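Pentafunctional AROM polypeptide (PDB 5SWV) probably catalyses two steps of the shikimate pathway in the portion crystallised here, dehydration of 3-dehydroquinate and reduction of the resulting 3-dehydroshikimate. Local coordinates at residues Ile65-Arg69 with Tyr107-Phe111; Leu181-Arg187 with Leu209-Asn214; Phe254-Gly258 with Val294-Leu300; Ser397-Leu401 with Glu434-Val438. All coordinates share one frame; numbering follows the deposited sequence.

Contact 1. Residues Ile65-Arg69 with Tyr107-Phe111; sequences ISLLR and YGCDF
Arg69 meets the loop Tyr107-Phe111 chiefly through one terminal nitrogen, NH2, while Ile65, one helical turn earlier, packs on the ring of Tyr107. Both segments belong to the eight-stranded barrel of a type I dehydroquinase: 65-69 ends helix 58-69, and the loop segment 107-111 leads from helix 94-106 into strand 111-115. The contact therefore sits at the end of the barrel where strands begin. Arg69 NH2 lies 2.8 Å from Asp110 OD1, a salt bridge carried by a nearly straight hydrogen bond (175°). The oxygen is in the guanidinium plane, but the nitrogen approaches OD1 from the syn side and well out of the carboxylate plane, and the two flat groups are turned 65° from each other. The same nitrogen gives a second, weak bond to Gly108 O, at 2.8 Å. On the apolar side, Ile65 CG2 comes 3.6 Å from Tyr107 CE1, and the two side chains cross at about a right angle. Chi1 of -64° sets Ile65 CG1 beside the backbone N and leaves CG2 anti to it; CG2 also comes 4.2 Å from Cys109 SG. In the second shell, Asp110 OD1 accepts a hydrogen bond from the backbone N of Ile76, so strand 76-79 helps to place the carboxylate that Arg69 grips. Gly108, with positive phi, is the C-prime residue of the Schellman motif that ends helix 94-106, and this turn presents its carbonyl to the arginine. A water modelled beside Arg69 NE donates to Tyr107 O at 2.8 Å.

Contact 2. Residues Leu181-Arg187 with Leu209-Asn214; sequences LELEEFR and LSRILN
Leu181 reaches Leu209 only at the periphery, methyl to methyl: its side chain leaves the backbone pointing away from the neighbouring helix, yet CD2 returns to within 4.5 Å of Leu209 CD2. Leu183 is aimed at the partner and lays CD1 4.2 Å from Ser210 CB, where the two backbones come nearest. The hydroxyl of Ser210 is engaged elsewhere, with Asn202 N and Gly207 O, so this residue offers Leu183 its carbon. Glu184 then runs its bent chain obliquely across Leu213; CG, CD and OE2 all lie close to the CD1 methyl, with OE2 at 3.6 Å. These neighbours are consecutive outer helices of the dehydroquinase barrel: helix 177-193 follows strand 167-173, and helix 208-213 follows strand 198-203. Their short segments run roughly parallel, with axes 32° apart and 10.3 Å at closest approach. Further along, Arg187 has CG anti to the backbone N and bends twice, which turns its guanidinium back beside Glu184. It grips that carboxylate side-on, NE bonding OE1 at 3.2 Å and NH2 bonding OE2 at 3.0 Å; both oxygens are met on their syn sides. The grip fixes the rotation of the guanidinium and leaves NH1 to cross to the end of the other helix, where it bonds Asn214 OD1 at 2.9 Å. The donor stands in the carbonyl plane on a lone pair (C=O...N 127°), with the guanidinium and amide planes 33° apart. Asn214 OD1 also accepts a hydrogen bond from Leu200 N, and ND2 bonds Phe216 O and Thr218 OG1, which ties the amide to strand 198-203 before the helix and to the start of strand 218-220 after it.

Contact 3. Residues Phe254-Gly258 with Val294-Leu300; sequences FFLFG and VQKVLNL
Phe257 and Val294 bring their backbones to 7.4 Å, CA to CA, and Phe255 faces Val297 at 8.6 Å, so alternate residues of the strand point at the short, weakly bonded helix 295-298. In the mixed sheet of the shikimate dehydrogenase substrate-binding domain, strand 253-257 lies between the parallel strands 282-285 and 303-308. The helix belongs to the beta-alpha-beta crossover joining those two, and packs over the strand between them. Val297 sends CG1 over one face of the Phe255 ring, a CH-pi contact of 3.7 Å to the centroid, 20° off the normal. This methyl is anti to the backbone N (chi1 178°), a rotamer that lets it also sit in plane at the rim of Phe257, 3.9 Å from CZ. It thus wedges between the two aromatic side chains. Leu300 CD1 adds a looser touch on Phe255 CZ. Both rings also meet Ala306 of strand 303-308. Phe257 is met at its edge by Leu298 CD2, 3.7 Å from CE2, and over a face by Val294. Here Val294 CB stands almost centrally above the ring, 3.8 Å from its centroid and 7° off the normal.

Contact 4. Residues Ser397-Leu401 with Glu434-Val438; sequences SRIYL and ELSSV
Tyr400 holds CG anti to its carbonyl carbon (chi1 -71°), which extends the ring from the sheet toward Glu434; that side chain, leaving with CG anti to the backbone N and bending sharply at chi2 (-91°), swings its carboxylate to meet the phenol. The two approach from opposite directions, with ring and carboxylate planes 59° apart. Tyr400 OH donates to Glu434 OE2 at 3.1 Å, using the syn lone pair of that oxygen. Lower on the ring, Val438 CG1 lies 3.8 Å from Tyr400 CE1 and Leu435 CD2 is 4.2 Å from CE2, both at oblique positions. Strand 398-403 belongs to a parallel sheet of order 3-2-1-4-5-6, that of a Rossmann fold, consistent with the nucleotide-binding domain of a shikimate dehydrogenase; helix 432-436 lies in the long crossover from edge strand 422-426 to strand 440-445. Tyr400 also touches Ile425 and Leu376 of the flanking strands, and Leu435 of the helix segment meets the same Ile425. Arg398 adds charge but no directed bond: NH1 is 4.0 Å from Glu434 OE2, a long salt bridge in which the oxygen stands 3.9 Å above the guanidinium plane. The hydroxyl of Tyr400 lies over a face of that guanidinium too. The bond to OE2 gives the phenol a directed hold on Glu434, while the nearby arginine would probably help to keep that carboxylate ionised.

Overall arrangement
The four contacts follow one another along the chain without touching. Contacts 1 and 2 share the dehydroquinase barrel, with centres 31 Å apart and nearest atoms about 13 Å apart; they join different pairs of elements, helix 58-69 with the loop after helix 94-106, and helix 177-193 with helix 208-213. Contact 1 lies at the strand-start end, whereas the active site of such barrels lies at the other end. Contacts 3 and 4 belong to the substrate-binding and Rossmann-like parts of the dehydrogenase, whose active site in this family lies in the cleft between them; their centres are 45 Å apart. Contacts 2 and 4 are the most distant pair, 59 Å between centres and on opposite sides of the chain's centre.

Contact 1. Residues Ile65-Arg69 with Tyr107-Phe111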
loop_
_atom_site.group_PDB
_atom_site.type_symbol
_atom_site.label_atom_id
_atom_site.label_comp_id
_atom_site.label_asym_id
_atom_site.label_seq_id
_atom_site.Cartn_x
_atom_site.Cartn_y
_atom_site.Cartn_z
ATOM N N ILE A 65 -16.098 9.730 4.314
ATOM C CA ILE A 65 -14.868 9.178 4.880
ATOM C C ILE A 65 -14.925 7.661 5.000
ATOM O O ILE A 65 -13.936 6.978 4.709
ATOM C CB ILE A 65 -14.530 9.789 6.267
ATOM C CG1 ILE A 65 -14.248 11.301 6.155
ATOM C CG2 ILE A 65 -13.321 9.092 6.916
ATOM C CD1 ILE A 65 -13.236 11.699 5.106
ATOM N N SER A 66 -16.060 7.126 5.439
ATOM C CA SER A 66 -16.186 5.666 5.561
ATOM C C SER A 66 -16.252 5.012 4.184
ATOM O O SER A 66 -15.637 3.970 3.980
ATOM C CB SER A 66 -17.351 5.233 6.479
ATOM O OG SER A 66 -18.511 5.988 6.241
ATOM N N LEU A 67 -16.957 5.633 3.239
ATOM C CA LEU A 67 -17.014 5.134 1.857
ATOM C C LEU A 67 -15.610 4.937 1.276
ATOM O O LEU A 67 -15.358 3.964 0.558
ATOM C CB LEU A 67 -17.843 6.079 0.970
ATOM C CG LEU A 67 -18.124 5.685 -0.485
ATOM C CD1 LEU A 67 -18.885 4.370 -0.582
ATOM C CD2 LEU A 67 -18.904 6.782 -1.193
ATOM N N LEU A 68 -14.697 5.842 1.614
ATOM C CA LEU A 68 -13.311 5.753 1.165
ATOM C C LEU A 68 -12.564 4.634 1.900
ATOM O O LEU A 68 -11.858 3.824 1.275
ATOM C CB LEU A 68 -12.610 7.100 1.372
ATOM C CG LEU A 68 -11.105 7.167 1.155
ATOM C CD1 LEU A 68 -10.785 6.907 -0.302
ATOM C CD2 LEU A 68 -10.557 8.504 1.621
ATOM N N ARG A 69 -12.714 4.592 3.223
ATOM C CA ARG A 69 -12.109 3.524 4.041
ATOM C C ARG A 69 -12.479 2.093 3.625
ATOM O O ARG A 69 -11.719 1.184 3.881
ATOM C CB ARG A 69 -12.432 3.720 5.525
ATOM C CG ARG A 69 -11.569 4.762 6.212
ATOM C CD ARG A 69 -11.192 4.258 7.588
ATOM N NE ARG A 69 -10.401 5.187 8.398
ATOM C CZ ARG A 69 -9.074 5.367 8.331
ATOM N NH1 ARG A 69 -8.305 4.725 7.440
ATOM N NH2 ARG A 69 -8.502 6.231 9.167
ATOM N N TYR A 107 -14.172 9.068 14.542
ATOM C CA TYR A 107 -14.148 7.862 13.675
ATOM C C TYR A 107 -12.745 7.450 13.191
ATOM O O TYR A 107 -12.610 6.782 12.173
ATOM C CB TYR A 107 -15.216 7.874 12.541
ATOM C CG TYR A 107 -15.328 9.108 11.670
ATOM C CD1 TYR A 107 -14.300 9.472 10.776
ATOM C CD2 TYR A 107 -16.485 9.903 11.694
ATOM C CE1 TYR A 107 -14.415 10.608 9.962
ATOM C CE2 TYR A 107 -16.597 11.037 10.877
ATOM C CZ TYR A 107 -15.560 11.386 10.018
ATOM O OH TYR A 107 -15.673 12.498 9.232
ATOM N N GLY A 108 -11.708 7.814 13.948
ATOM C CA GLY A 108 -10.359 7.257 13.767
ATOM C C GLY A 108 -9.583 7.631 12.507
ATOM O O GLY A 108 -8.906 6.774 11.927
ATOM N N CYS A 109 -9.674 8.895 12.079
ATOM C CA CYS A 109 -8.759 9.421 11.072
ATOM C C CYS A 109 -7.363 9.381 11.669
ATOM O O CYS A 109 -7.189 9.660 12.860
ATOM C CB CYS A 109 -9.117 10.850 10.651
ATOM S SG CYS A 109 -10.530 10.944 9.520
ATOM N N ASP A 110 -6.379 9.035 10.838
ATOM C CA ASP A 110 -4.993 8.882 11.289
ATOM C C ASP A 110 -4.371 10.223 11.623
ATOM O O ASP A 110 -3.693 10.348 12.646
ATOM C CB ASP A 110 -4.164 8.166 10.241
ATOM C CG ASP A 110 -4.737 6.820 9.888
ATOM O OD1 ASP A 110 -5.756 6.784 9.157
ATOM O OD2 ASP A 110 -4.166 5.808 10.351
ATOM N N PHE A 111 -4.628 11.220 10.769
ATOM C CA PHE A 111 -4.196 12.600 11.001
ATOM C C PHE A 111 -5.336 13.594 10.787
ATOM O O PHE A 111 -6.274 13.331 10.042
ATOM C CB PHE A 111 -3.090 13.000 10.020
ATOM C CG PHE A 111 -1.918 12.075 9.985
ATOM C CD1 PHE A 111 -1.905 10.985 9.128
ATOM C CD2 PHE A 111 -0.798 12.327 10.754
ATOM C CE1 PHE A 111 -0.807 10.143 9.063
ATOM C CE2 PHE A 111 0.305 11.490 10.699
ATOM C CZ PHE A 111 0.303 10.394 9.855
HETATM O O HOH W 1 -12.030 6.712 9.476
#

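Contact 2. Residues Leu181-Arg187 with Leu209-Asn214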
loop_
_atom_site.group_PDB
_atom_site.type_symbol
_atom_site.label_atom_id
_atom_site.label_comp_id
_atom_site.label_asym_id
_atom_site.label_seq_id
_atom_site.Cartn_x
_atom_site.Cartn_y
_atom_site.Cartn_z
ATOM N N LEU A 181 16.459 27.930 -1.438
ATOM C CA LEU A 181 17.743 27.752 -0.765
ATOM C C LEU A 181 17.727 28.254 0.679
ATOM O O LEU A 181 18.243 27.584 1.568
ATOM C CB LEU A 181 18.859 28.435 -1.557
ATOM C CG LEU A 181 19.057 27.929 -2.994
ATOM C CD1 LEU A 181 20.287 28.577 -3.590
ATOM C CD2 LEU A 181 19.199 26.418 -3.076
ATOM N N GLU A 182 17.144 29.423 0.919
ATOM C CA GLU A 182 16.996 29.906 2.288
ATOM C C GLU A 182 16.168 28.913 3.120
ATOM O O GLU A 182 16.452 28.680 4.288
ATOM C CB GLU A 182 16.399 31.315 2.299
ATOM C CG GLU A 182 17.409 32.361 1.845
ATOM C CD GLU A 182 16.851 33.761 1.625
ATOM O OE1 GLU A 182 17.627 34.624 1.185
ATOM O OE2 GLU A 182 15.662 34.025 1.886
ATOM N N LEU A 183 15.177 28.307 2.479
ATOM C CA LEU A 183 14.328 27.326 3.113
ATOM C C LEU A 183 15.123 26.103 3.578
ATOM O O LEU A 183 14.892 25.627 4.680
ATOM C CB LEU A 183 13.183 26.934 2.180
ATOM C CG LEU A 183 12.173 25.923 2.708
ATOM C CD1 LEU A 183 10.819 26.096 2.047
ATOM C CD2 LEU A 183 12.662 24.495 2.530
ATOM N N GLU A 184 16.056 25.603 2.765
ATOM C CA GLU A 184 16.918 24.487 3.189
ATOM C C GLU A 184 17.844 24.840 4.359
ATOM O O GLU A 184 18.033 24.023 5.254
ATOM C CB GLU A 184 17.757 23.936 2.029
ATOM C CG GLU A 184 16.982 23.305 0.869
ATOM C CD GLU A 184 15.929 22.287 1.284
ATOM O OE1 GLU A 184 16.240 21.389 2.104
ATOM O OE2 GLU A 184 14.783 22.396 0.767
ATOM N N GLU A 185 18.417 26.039 4.347
ATOM C CA GLU A 185 19.139 26.565 5.522
ATOM C C GLU A 185 18.265 26.502 6.761
ATOM O O GLU A 185 18.685 25.981 7.797
ATOM C CB GLU A 185 19.581 28.011 5.308
ATOM C CG GLU A 185 20.927 28.124 4.629
ATOM C CD GLU A 185 21.072 29.362 3.737
ATOM O OE1 GLU A 185 20.365 30.393 3.935
ATOM O OE2 GLU A 185 21.923 29.297 2.817
ATOM N N PHE A 186 17.049 27.028 6.623
ATOM C CA PHE A 186 16.067 26.998 7.688
ATOM C C PHE A 186 15.774 25.558 8.129
ATOM O O PHE A 186 15.824 25.261 9.310
ATOM C CB PHE A 186 14.782 27.727 7.261
ATOM C CG PHE A 186 13.698 27.713 8.312
ATOM C CD1 PHE A 186 13.657 28.691 9.300
ATOM C CD2 PHE A 186 12.734 26.710 8.328
ATOM C CE1 PHE A 186 12.674 28.676 10.278
ATOM C CE2 PHE A 186 11.752 26.684 9.309
ATOM C CZ PHE A 186 11.722 27.669 10.284
ATOM N N ARG A 187 15.503 24.666 7.180
ATOM C CA ARG A 187 15.263 23.273 7.503
ATOM C C ARG A 187 16.375 22.716 8.378
ATOM O O ARG A 187 16.089 22.030 9.359
ATOM C CB ARG A 187 15.103 22.422 6.242
ATOM C CG ARG A 187 15.261 20.930 6.484
ATOM C CD ARG A 187 14.376 20.046 5.635
ATOM N NE ARG A 187 14.078 20.556 4.296
ATOM C CZ ARG A 187 12.897 20.434 3.665
ATOM N NH1 ARG A 187 11.854 19.839 4.234
ATOM N NH2 ARG A 187 12.744 20.930 2.439
ATOM N N LEU A 209 11.465 23.256 -6.667
ATOM C CA LEU A 209 12.664 22.661 -6.061
ATOM C C LEU A 209 12.429 22.228 -4.589
ATOM O O LEU A 209 12.838 21.123 -4.193
ATOM C CB LEU A 209 13.855 23.629 -6.119
ATOM C CG LEU A 209 15.167 23.126 -5.499
ATOM C CD1 LEU A 209 15.676 21.844 -6.137
ATOM C CD2 LEU A 209 16.234 24.195 -5.585
ATOM N N SER A 210 11.794 23.086 -3.788
ATOM C CA SER A 210 11.644 22.804 -2.368
ATOM C C SER A 210 10.737 21.597 -2.120
ATOM O O SER A 210 10.959 20.862 -1.176
ATOM C CB SER A 210 11.117 24.023 -1.609
ATOM O OG SER A 210 9.758 24.309 -1.938
ATOM N N ARG A 211 9.721 21.397 -2.960
ATOM C CA ARG A 211 8.854 20.197 -2.882
ATOM C C ARG A 211 9.664 18.929 -3.126
ATOM O O ARG A 211 9.527 17.936 -2.408
ATOM C CB ARG A 211 7.731 20.231 -3.932
ATOM C CG ARG A 211 6.668 21.305 -3.744
ATOM C CD ARG A 211 5.742 21.286 -4.941
ATOM N NE ARG A 211 4.635 22.236 -4.882
ATOM C CZ ARG A 211 3.518 22.086 -4.175
ATOM N NH1 ARG A 211 3.331 21.026 -3.391
ATOM N NH2 ARG A 211 2.580 23.026 -4.242
ATOM N N ILE A 212 10.512 18.994 -4.147
ATOM C CA ILE A 212 11.379 17.898 -4.541
ATOM C C ILE A 212 12.332 17.508 -3.412
ATOM O O ILE A 212 12.521 16.320 -3.162
ATOM C CB ILE A 212 12.113 18.274 -5.844
ATOM C CG1 ILE A 212 11.124 18.241 -7.018
ATOM C CG2 ILE A 212 13.307 17.369 -6.116
ATOM C CD1 ILE A 212 11.525 19.128 -8.179
ATOM N N LEU A 213 12.894 18.504 -2.726
ATOM C CA LEU A 213 13.807 18.286 -1.582
ATOM C C LEU A 213 13.139 17.937 -0.243
ATOM O O LEU A 213 13.805 17.409 0.662
ATOM C CB LEU A 213 14.690 19.525 -1.362
ATOM C CG LEU A 213 15.599 19.939 -2.523
ATOM C CD1 LEU A 213 16.394 21.192 -2.161
ATOM C CD2 LEU A 213 16.520 18.803 -2.933
ATOM N N ASN A 214 11.855 18.253 -0.092
ATOM C CA ASN A 214 11.119 17.871 1.107
ATOM C C ASN A 214 10.828 16.364 1.139
ATOM O O ASN A 214 9.974 15.872 0.415
ATOM C CB ASN A 214 9.825 18.661 1.193
ATOM C CG ASN A 214 9.011 18.290 2.414
ATOM O OD1 ASN A 214 9.349 18.660 3.516
ATOM N ND2 ASN A 214 7.944 17.535 2.216
#

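Contact 3. Residues Phe254-Gly258 with Val294-Leu300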
loop_
_atom_site.group_PDB
_atom_site.type_symbol
_atom_site.label_atom_id
_atom_site.label_comp_id
_atom_site.label_asym_id
_atom_site.label_seq_id
_atom_site.Cartn_x
_atom_site.Cartn_y
_atom_site.Cartn_z
ATOM N N PHE A 254 18.317 -4.180 -10.698
ATOM C CA PHE A 254 17.534 -5.271 -10.120
ATOM C C PHE A 254 17.668 -6.523 -10.982
ATOM O O PHE A 254 17.954 -6.443 -12.171
ATOM C CB PHE A 254 16.065 -4.862 -9.981
ATOM C CG PHE A 254 15.839 -3.799 -8.938
ATOM C CD1 PHE A 254 15.939 -2.451 -9.263
ATOM C CD2 PHE A 254 15.554 -4.140 -7.621
ATOM C CE1 PHE A 254 15.766 -1.470 -8.288
ATOM C CE2 PHE A 254 15.354 -3.163 -6.652
ATOM C CZ PHE A 254 15.465 -1.832 -6.981
ATOM N N PHE A 255 17.468 -7.680 -10.358
ATOM C CA PHE A 255 17.762 -8.955 -10.989
ATOM C C PHE A 255 16.751 -10.050 -10.639
ATOM O O PHE A 255 15.951 -9.900 -9.737
ATOM C CB PHE A 255 19.179 -9.400 -10.598
ATOM C CG PHE A 255 20.261 -8.482 -11.083
ATOM C CD1 PHE A 255 20.799 -8.632 -12.355
ATOM C CD2 PHE A 255 20.736 -7.458 -10.282
ATOM C CE1 PHE A 255 21.795 -7.772 -12.818
ATOM C CE2 PHE A 255 21.734 -6.595 -10.735
ATOM C CZ PHE A 255 22.266 -6.757 -12.001
ATOM N N LEU A 256 16.787 -11.130 -11.410
ATOM C CA LEU A 256 16.069 -12.362 -11.111
ATOM C C LEU A 256 17.090 -13.494 -11.124
ATOM O O LEU A 256 17.791 -13.665 -12.108
ATOM C CB LEU A 256 14.993 -12.632 -12.159
ATOM C CG LEU A 256 14.188 -13.940 -12.019
ATOM C CD1 LEU A 256 13.451 -14.011 -10.683
ATOM C CD2 LEU A 256 13.206 -14.118 -13.174
ATOM N N PHE A 257 17.187 -14.246 -10.030
ATOM C CA PHE A 257 18.047 -15.407 -9.965
ATOM C C PHE A 257 17.199 -16.662 -10.068
ATOM O O PHE A 257 16.077 -16.703 -9.552
ATOM C CB PHE A 257 18.788 -15.435 -8.648
ATOM C CG PHE A 257 19.577 -14.190 -8.345
ATOM C CD1 PHE A 257 20.330 -13.548 -9.325
ATOM C CD2 PHE A 257 19.614 -13.685 -7.044
ATOM C CE1 PHE A 257 21.077 -12.420 -9.011
ATOM C CE2 PHE A 257 20.364 -12.566 -6.728
ATOM C CZ PHE A 257 21.090 -11.926 -7.711
ATOM N N GLY A 258 17.756 -17.695 -10.696
ATOM C CA GLY A 258 17.073 -18.983 -10.872
ATOM C C GLY A 258 17.485 -19.646 -12.170
ATOM O O GLY A 258 18.366 -19.143 -12.877
ATOM N N VAL A 294 25.799 -15.830 -7.767
ATOM C CA VAL A 294 25.011 -14.604 -7.553
ATOM C C VAL A 294 25.628 -13.667 -6.507
ATOM O O VAL A 294 25.201 -12.525 -6.377
ATOM C CB VAL A 294 23.524 -14.883 -7.176
ATOM C CG1 VAL A 294 22.918 -15.991 -8.042
ATOM C CG2 VAL A 294 23.356 -15.191 -5.686
ATOM N N GLN A 295 26.615 -14.147 -5.757
ATOM C CA GLN A 295 27.216 -13.358 -4.682
ATOM C C GLN A 295 27.901 -12.067 -5.154
ATOM O O GLN A 295 27.866 -11.059 -4.441
ATOM C CB GLN A 295 28.210 -14.210 -3.894
ATOM C CG GLN A 295 28.605 -13.588 -2.567
ATOM C CD GLN A 295 29.438 -14.518 -1.708
ATOM O OE1 GLN A 295 30.091 -15.450 -2.204
ATOM N NE2 GLN A 295 29.430 -14.264 -0.407
ATOM N N LYS A 296 28.526 -12.105 -6.333
ATOM C CA LYS A 296 29.202 -10.922 -6.901
ATOM C C LYS A 296 28.213 -9.859 -7.428
ATOM O O LYS A 296 28.568 -8.678 -7.564
ATOM C CB LYS A 296 30.188 -11.339 -8.004
ATOM C CG LYS A 296 29.529 -11.735 -9.314
ATOM C CD LYS A 296 30.280 -12.859 -10.017
ATOM C CE LYS A 296 29.553 -13.300 -11.292
ATOM N NZ LYS A 296 29.569 -14.779 -11.474
ATOM N N VAL A 297 26.990 -10.298 -7.734
ATOM C CA VAL A 297 25.885 -9.413 -8.114
ATOM C C VAL A 297 25.359 -8.675 -6.891
ATOM O O VAL A 297 25.082 -7.471 -6.949
ATOM C CB VAL A 297 24.720 -10.202 -8.756
ATOM C CG1 VAL A 297 23.551 -9.284 -9.101
ATOM C CG2 VAL A 297 25.208 -10.951 -9.991
ATOM N N LEU A 298 25.220 -9.416 -5.792
ATOM C CA LEU A 298 24.740 -8.873 -4.524
ATOM C C LEU A 298 25.665 -7.796 -3.970
ATOM O O LEU A 298 25.212 -6.945 -3.210
ATOM C CB LEU A 298 24.588 -9.979 -3.479
ATOM C CG LEU A 298 23.666 -11.176 -3.747
ATOM C CD1 LEU A 298 23.687 -12.104 -2.542
ATOM C CD2 LEU A 298 22.240 -10.780 -4.079
ATOM N N ASN A 299 26.948 -7.848 -4.335
ATOM C CA ASN A 299 27.939 -6.846 -3.911
ATOM C C ASN A 299 28.212 -5.708 -4.901
ATOM O O ASN A 299 29.076 -4.875 -4.623
ATOM C CB ASN A 299 29.270 -7.534 -3.556
ATOM C CG ASN A 299 29.169 -8.399 -2.316
ATOM O OD1 ASN A 299 28.392 -8.117 -1.409
ATOM N ND2 ASN A 299 29.958 -9.461 -2.275
ATOM N N LEU A 300 27.493 -5.643 -6.027
ATOM C CA LEU A 300 27.671 -4.522 -6.954
ATOM C C LEU A 300 27.348 -3.225 -6.226
ATOM O O LEU A 300 26.439 -3.201 -5.416
ATOM C CB LEU A 300 26.783 -4.660 -8.185
ATOM C CG LEU A 300 27.133 -5.788 -9.159
ATOM C CD1 LEU A 300 26.034 -5.872 -10.202
ATOM C CD2 LEU A 300 28.492 -5.598 -9.828
#

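Contact 4. Residues Ser397-Leu401 with Glu434-Val438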
loop_
_atom_site.group_PDB
_atom_site.type_symbol
_atom_site.label_atom_id
_atom_site.label_comp_id
_atom_site.label_asym_id
_atom_site.label_seq_id
_atom_site.Cartn_x
_atom_site.Cartn_y
_atom_site.Cartn_z
ATOM N N SER A 397 -12.410 -17.877 9.722
ATOM C CA SER A 397 -12.480 -18.622 11.005
ATOM C C SER A 397 -12.554 -20.146 10.853
ATOM O O SER A 397 -12.298 -20.851 11.816
ATOM C CB SER A 397 -13.644 -18.135 11.863
ATOM O OG SER A 397 -14.845 -18.282 11.143
ATOM N N ARG A 398 -12.927 -20.649 9.676
ATOM C CA ARG A 398 -12.815 -22.082 9.390
ATOM C C ARG A 398 -12.148 -22.272 8.040
ATOM O O ARG A 398 -12.726 -21.977 7.013
ATOM C CB ARG A 398 -14.181 -22.767 9.410
ATOM C CG ARG A 398 -15.045 -22.384 10.602
ATOM C CD ARG A 398 -16.190 -23.343 10.852
ATOM N NE ARG A 398 -15.662 -24.568 11.444
ATOM C CZ ARG A 398 -16.292 -25.367 12.308
ATOM N NH1 ARG A 398 -15.666 -26.452 12.761
ATOM N NH2 ARG A 398 -17.531 -25.105 12.744
ATOM N N ILE A 399 -10.921 -22.768 8.069
ATOM C CA ILE A 399 -10.127 -22.986 6.878
ATOM C C ILE A 399 -10.177 -24.483 6.560
ATOM O O ILE A 399 -9.458 -25.278 7.182
ATOM C CB ILE A 399 -8.669 -22.509 7.100
ATOM C CG1 ILE A 399 -8.638 -21.044 7.559
ATOM C CG2 ILE A 399 -7.855 -22.640 5.828
ATOM C CD1 ILE A 399 -7.321 -20.592 8.153
ATOM N N TYR A 400 -11.044 -24.865 5.615
ATOM C CA TYR A 400 -11.161 -26.263 5.187
ATOM C C TYR A 400 -10.002 -26.642 4.272
ATOM O O TYR A 400 -9.570 -25.837 3.437
ATOM C CB TYR A 400 -12.533 -26.544 4.543
ATOM C CG TYR A 400 -13.633 -26.537 5.578
ATOM C CD1 TYR A 400 -14.275 -25.349 5.936
ATOM C CD2 TYR A 400 -13.981 -27.697 6.263
ATOM C CE1 TYR A 400 -15.262 -25.324 6.923
ATOM C CE2 TYR A 400 -14.964 -27.684 7.247
ATOM C CZ TYR A 400 -15.605 -26.490 7.578
ATOM O OH TYR A 400 -16.582 -26.460 8.558
ATOM N N LEU A 401 -9.495 -27.862 4.451
ATOM C CA LEU A 401 -8.318 -28.337 3.733
ATOM C C LEU A 401 -8.579 -29.689 3.081
ATOM O O LEU A 401 -8.910 -30.653 3.765
ATOM C CB LEU A 401 -7.149 -28.438 4.693
ATOM C CG LEU A 401 -5.808 -28.915 4.129
ATOM C CD1 LEU A 401 -5.321 -28.052 2.971
ATOM C CD2 LEU A 401 -4.758 -28.931 5.227
ATOM N N GLU A 434 -21.938 -32.440 8.016
ATOM C CA GLU A 434 -21.218 -31.249 8.477
ATOM C C GLU A 434 -21.033 -30.247 7.298
ATOM O O GLU A 434 -21.271 -29.044 7.463
ATOM C CB GLU A 434 -19.873 -31.652 9.127
ATOM C CG GLU A 434 -19.287 -30.652 10.139
ATOM C CD GLU A 434 -18.324 -29.610 9.547
ATOM O OE1 GLU A 434 -18.093 -29.604 8.321
ATOM O OE2 GLU A 434 -17.782 -28.776 10.313
ATOM N N LEU A 435 -20.672 -30.769 6.115
ATOM C CA LEU A 435 -20.338 -29.961 4.915
ATOM C C LEU A 435 -21.509 -29.377 4.130
ATOM O O LEU A 435 -21.336 -28.373 3.420
ATOM C CB LEU A 435 -19.515 -30.787 3.912
ATOM C CG LEU A 435 -18.114 -31.267 4.289
ATOM C CD1 LEU A 435 -17.535 -32.055 3.123
ATOM C CD2 LEU A 435 -17.200 -30.111 4.671
ATOM N N SER A 436 -22.666 -30.033 4.207
ATOM C CA SER A 436 -23.887 -29.581 3.521
ATOM C C SER A 436 -24.250 -28.137 3.873
ATOM O O SER A 436 -24.585 -27.341 2.988
ATOM C CB SER A 436 -25.063 -30.511 3.854
ATOM O OG SER A 436 -25.192 -30.695 5.254
ATOM N N SER A 437 -24.140 -27.810 5.162
ATOM C CA SER A 437 -24.417 -26.464 5.670
ATOM C C SER A 437 -23.194 -25.516 5.671
ATOM O O SER A 437 -23.251 -24.450 6.298
ATOM C CB SER A 437 -24.999 -26.570 7.088
ATOM O OG SER A 437 -24.048 -27.132 7.978
ATOM N N VAL A 438 -22.116 -25.872 4.962
ATOM C CA VAL A 438 -20.911 -25.027 4.888
ATOM C C VAL A 438 -20.921 -24.106 3.660
ATOM O O VAL A 438 -20.635 -24.532 2.531
ATOM C CB VAL A 438 -19.617 -25.866 4.913
ATOM C CG1 VAL A 438 -18.386 -24.971 4.784
ATOM C CG2 VAL A 438 -19.542 -26.659 6.205
#